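Local coordinates for acyl-CoA synthetase (AMP-forming)/AMP-acid ligase II-like protein (Dyadobacter fermentans, PDB 4GS5) that belongs to the ATP-dependent AMP-binding enzyme family and probably acts as an acyl-CoA synthetase, activating medium-chain fatty acids for ligation to coenzyme A, at residues A[74-86]-A[102-116]. Numbering follows the deposited sequence.
Sequences SLGPGTRALVCLN and LDWELTVTEPTANPL
Gly76 O, beside the indole of Trp104, takes two hydrogen bonds from Thr79: a long one from the backbone N and a short one, 2.7 Å, from OG1. Thr79 can give both because OG1 sits next to its own N (chi1 -69°); CG2 then lies above the indole, and CB stands 3.5 Å from the centroid of the five-membered ring, a CH-pi contact over its face. At the indole edge, Trp104 NE1 donates to Leu75 O at 3.1 Å; the bond is nearly straight at NE1, lies in the ring plane, and reaches the carbonyl from well above its plane. Leu75 CB and CD1 pack on CZ2, while Ala81 CB comes in obliquely, 3.4 Å from CE3. Cut back to an alanine, Trp104 would probably leave Leu75 O without this donor and a gap beside Thr79 and Ala81, which Phe126 and Met95 also border.

Beyond the tryptophan run the two parallel strands of a beta-alpha-beta crossover, 80-83 and 105-109, joined through helix 90-102. Gly78 N to Asp103 O starts the backbone pairing ahead of the strands, and Val83 N to Thr107 O, 2.7 Å, is its shortest bond. On the face bearing Ala81 and Val83, Leu106 CD2 touches both, and Val108 CG2 meets Val83 CB. On the other face, Leu82 CD1 meets Thr107 CG2, while Arg80 turns its guanidinium to a salt bridge with Asp125, leaving its CG 3.5 Å from Glu105 OE2. Cys84 CB meets Pro115 CB at 3.6 Å, and Thr109 CG2 packs against the same cysteine carbon.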
# COMPACT_ATOMS: atom_id res chain seq x y z
N SER A 74 -12.60 3.96 -16.84
CA SER A 74 -13.65 4.02 -17.86
C SER A 74 -14.91 3.27 -17.44
O SER A 74 -15.43 2.42 -18.17
CB SER A 74 -13.17 3.49 -19.21
OG SER A 74 -12.08 4.27 -19.66
N LEU A 75 -15.41 3.60 -16.26
CA LEU A 75 -16.61 2.97 -15.73
C LEU A 75 -17.78 3.94 -15.80
O LEU A 75 -18.07 4.65 -14.83
CB LEU A 75 -16.35 2.50 -14.29
CG LEU A 75 -15.11 1.60 -14.14
CD1 LEU A 75 -14.72 1.45 -12.67
CD2 LEU A 75 -15.34 0.25 -14.79
N GLY A 76 -18.46 3.97 -16.94
CA GLY A 76 -19.53 4.93 -17.15
C GLY A 76 -20.88 4.43 -16.69
O GLY A 76 -20.97 3.43 -15.97
N PRO A 77 -21.96 5.12 -17.11
CA PRO A 77 -23.31 4.72 -16.71
C PRO A 77 -23.66 3.30 -17.16
O PRO A 77 -23.35 2.90 -18.29
CB PRO A 77 -24.21 5.74 -17.43
CG PRO A 77 -23.34 6.92 -17.65
CD PRO A 77 -21.97 6.33 -17.94
N GLY A 78 -24.32 2.54 -16.29
CA GLY A 78 -24.73 1.19 -16.62
C GLY A 78 -23.74 0.16 -16.09
O GLY A 78 -24.02 -1.04 -16.10
N THR A 79 -22.58 0.62 -15.64
CA THR A 79 -21.58 -0.27 -15.04
C THR A 79 -22.23 -1.17 -13.98
O THR A 79 -22.85 -0.68 -13.03
CB THR A 79 -20.43 0.51 -14.38
OG1 THR A 79 -19.66 1.17 -15.39
CG2 THR A 79 -19.51 -0.41 -13.61
N ARG A 80 -22.09 -2.48 -14.14
CA ARG A 80 -22.61 -3.43 -13.15
C ARG A 80 -21.53 -3.71 -12.12
O ARG A 80 -20.57 -4.41 -12.41
CB ARG A 80 -23.06 -4.72 -13.83
CG ARG A 80 -24.24 -4.55 -14.77
CD ARG A 80 -24.40 -5.77 -15.67
NE ARG A 80 -23.18 -5.98 -16.44
CZ ARG A 80 -22.94 -7.05 -17.20
NH1 ARG A 80 -23.84 -8.02 -17.28
NH2 ARG A 80 -21.80 -7.15 -17.87
N ALA A 81 -21.69 -3.16 -10.92
CA ALA A 81 -20.64 -3.22 -9.93
C ALA A 81 -21.06 -4.12 -8.77
O ALA A 81 -22.20 -4.03 -8.29
CB ALA A 81 -20.31 -1.82 -9.43
N LEU A 82 -20.15 -4.98 -8.33
CA LEU A 82 -20.39 -5.82 -7.16
C LEU A 82 -19.75 -5.17 -5.93
O LEU A 82 -18.56 -4.86 -5.94
CB LEU A 82 -19.82 -7.23 -7.37
CG LEU A 82 -19.81 -8.17 -6.15
CD1 LEU A 82 -21.22 -8.66 -5.84
CD2 LEU A 82 -18.91 -9.35 -6.43
N VAL A 83 -20.54 -4.95 -4.89
CA VAL A 83 -20.04 -4.34 -3.66
C VAL A 83 -19.85 -5.42 -2.60
O VAL A 83 -20.83 -5.85 -1.98
CB VAL A 83 -21.04 -3.28 -3.13
CG1 VAL A 83 -20.49 -2.60 -1.87
CG2 VAL A 83 -21.36 -2.26 -4.22
N CYS A 84 -18.61 -5.86 -2.40
CA CYS A 84 -18.30 -6.96 -1.47
C CYS A 84 -17.32 -6.53 -0.40
O CYS A 84 -16.76 -7.36 0.31
CB CYS A 84 -17.73 -8.16 -2.23
SG CYS A 84 -16.24 -7.78 -3.24
N LEU A 85 -17.10 -5.22 -0.30
CA LEU A 85 -16.33 -4.65 0.79
C LEU A 85 -17.31 -4.17 1.86
O LEU A 85 -18.43 -3.76 1.55
CB LEU A 85 -15.50 -3.49 0.27
CG LEU A 85 -14.44 -3.97 -0.73
CD1 LEU A 85 -13.84 -2.80 -1.47
CD2 LEU A 85 -13.39 -4.76 0.03
N ASN A 86 -16.88 -4.24 3.11
CA ASN A 86 -17.73 -3.94 4.25
C ASN A 86 -18.24 -2.51 4.18
O ASN A 86 -17.45 -1.57 4.26
CB ASN A 86 -16.96 -4.19 5.55
CG ASN A 86 -17.87 -4.34 6.75
OD1 ASN A 86 -18.78 -3.54 6.95
ND2 ASN A 86 -17.63 -5.37 7.56
N LEU A 102 -21.73 7.94 -10.60
CA LEU A 102 -21.39 7.46 -11.94
C LEU A 102 -22.55 6.67 -12.57
O LEU A 102 -22.42 6.17 -13.68
CB LEU A 102 -20.12 6.61 -11.89
CG LEU A 102 -18.88 7.33 -11.32
CD1 LEU A 102 -17.65 6.41 -11.16
CD2 LEU A 102 -18.51 8.53 -12.18
N ASP A 103 -23.66 6.57 -11.85
CA ASP A 103 -24.86 5.86 -12.32
C ASP A 103 -24.57 4.38 -12.57
O ASP A 103 -24.79 3.86 -13.67
CB ASP A 103 -25.42 6.48 -13.61
CG ASP A 103 -25.88 7.91 -13.43
OD1 ASP A 103 -26.23 8.30 -12.29
OD2 ASP A 103 -25.91 8.65 -14.44
N TRP A 104 -24.07 3.69 -11.55
CA TRP A 104 -23.85 2.26 -11.70
C TRP A 104 -25.06 1.51 -11.17
O TRP A 104 -25.81 2.04 -10.37
CB TRP A 104 -22.64 1.81 -10.89
CG TRP A 104 -21.31 2.34 -11.33
CD1 TRP A 104 -21.03 3.08 -12.45
CD2 TRP A 104 -20.08 2.18 -10.63
NE1 TRP A 104 -19.68 3.37 -12.49
CE2 TRP A 104 -19.08 2.84 -11.38
CE3 TRP A 104 -19.72 1.54 -9.44
CZ2 TRP A 104 -17.74 2.86 -10.98
CZ3 TRP A 104 -18.38 1.57 -9.04
CH2 TRP A 104 -17.41 2.23 -9.81
N GLU A 105 -25.22 0.27 -11.61
CA GLU A 105 -26.09 -0.66 -10.92
C GLU A 105 -25.25 -1.31 -9.81
O GLU A 105 -24.22 -1.92 -10.10
CB GLU A 105 -26.58 -1.74 -11.88
CG GLU A 105 -27.49 -2.77 -11.24
CD GLU A 105 -27.79 -3.93 -12.16
OE1 GLU A 105 -28.52 -4.86 -11.73
OE2 GLU A 105 -27.31 -3.93 -13.31
N LEU A 106 -25.67 -1.17 -8.56
CA LEU A 106 -24.91 -1.73 -7.45
C LEU A 106 -25.53 -3.03 -6.96
O LEU A 106 -26.73 -3.09 -6.63
CB LEU A 106 -24.81 -0.74 -6.28
CG LEU A 106 -24.17 0.61 -6.59
CD1 LEU A 106 -24.35 1.58 -5.44
CD2 LEU A 106 -22.69 0.42 -6.89
N THR A 107 -24.72 -4.08 -6.90
CA THR A 107 -25.11 -5.33 -6.26
C THR A 107 -24.36 -5.47 -4.95
O THR A 107 -23.16 -5.71 -4.92
CB THR A 107 -24.81 -6.55 -7.14
OG1 THR A 107 -25.58 -6.47 -8.34
CG2 THR A 107 -25.14 -7.84 -6.40
N VAL A 108 -25.07 -5.29 -3.84
CA VAL A 108 -24.43 -5.27 -2.55
C VAL A 108 -24.55 -6.64 -1.90
O VAL A 108 -25.66 -7.15 -1.75
CB VAL A 108 -25.04 -4.21 -1.63
CG1 VAL A 108 -24.25 -4.12 -0.33
CG2 VAL A 108 -25.08 -2.86 -2.34
N THR A 109 -23.42 -7.22 -1.52
CA THR A 109 -23.42 -8.51 -0.84
C THR A 109 -22.76 -8.39 0.53
O THR A 109 -22.03 -7.44 0.78
CB THR A 109 -22.69 -9.58 -1.67
OG1 THR A 109 -22.91 -10.86 -1.08
CG2 THR A 109 -21.21 -9.30 -1.67
N GLU A 110 -23.03 -9.35 1.41
CA GLU A 110 -22.41 -9.35 2.72
C GLU A 110 -20.94 -9.65 2.55
O GLU A 110 -20.57 -10.55 1.78
CB GLU A 110 -23.07 -10.36 3.67
CG GLU A 110 -24.59 -10.22 3.72
CD GLU A 110 -25.24 -10.88 4.93
OE1 GLU A 110 -24.63 -11.79 5.54
OE2 GLU A 110 -26.38 -10.49 5.26
N PRO A 111 -20.08 -8.90 3.23
CA PRO A 111 -18.65 -9.06 2.98
C PRO A 111 -18.21 -10.42 3.52
O PRO A 111 -18.44 -10.72 4.70
CB PRO A 111 -18.03 -7.91 3.77
CG PRO A 111 -18.96 -7.71 4.92
CD PRO A 111 -20.34 -8.07 4.42
N THR A 112 -17.61 -11.23 2.66
CA THR A 112 -17.08 -12.53 3.03
C THR A 112 -15.80 -12.75 2.23
O THR A 112 -15.45 -11.91 1.39
CB THR A 112 -18.04 -13.67 2.67
OG1 THR A 112 -18.27 -13.66 1.26
CG2 THR A 112 -19.34 -13.51 3.39
N ALA A 113 -15.12 -13.87 2.48
CA ALA A 113 -13.85 -14.16 1.83
C ALA A 113 -14.04 -14.45 0.34
O ALA A 113 -13.15 -14.19 -0.47
CB ALA A 113 -13.16 -15.34 2.50
N ASN A 114 -15.20 -14.99 0.00
CA ASN A 114 -15.49 -15.33 -1.38
C ASN A 114 -16.78 -14.68 -1.85
O ASN A 114 -17.86 -15.24 -1.65
CB ASN A 114 -15.55 -16.84 -1.59
CG ASN A 114 -15.57 -17.23 -3.06
OD1 ASN A 114 -16.14 -16.52 -3.90
ND2 ASN A 114 -14.94 -18.36 -3.38
N PRO A 115 -16.67 -13.50 -2.46
CA PRO A 115 -17.82 -12.72 -2.93
C PRO A 115 -18.66 -13.41 -4.01
O PRO A 115 -19.81 -13.01 -4.21
CB PRO A 115 -17.18 -11.44 -3.49
CG PRO A 115 -15.74 -11.78 -3.68
CD PRO A 115 -15.40 -12.78 -2.64
N LEU A 116 -18.10 -14.40 -4.70
CA LEU A 116 -18.84 -15.09 -5.76
C LEU A 116 -19.52 -16.35 -5.25
O LEU A 116 -20.37 -16.93 -5.93
CB LEU A 116 -17.92 -15.45 -6.92
CG LEU A 116 -17.46 -14.32 -7.84
CD1 LEU A 116 -16.77 -14.92 -9.07
CD2 LEU A 116 -18.62 -13.43 -8.26
O HOH W 1 -26.64 -1.78 -15.88
O HOH W 2 -20.96 -5.22 1.01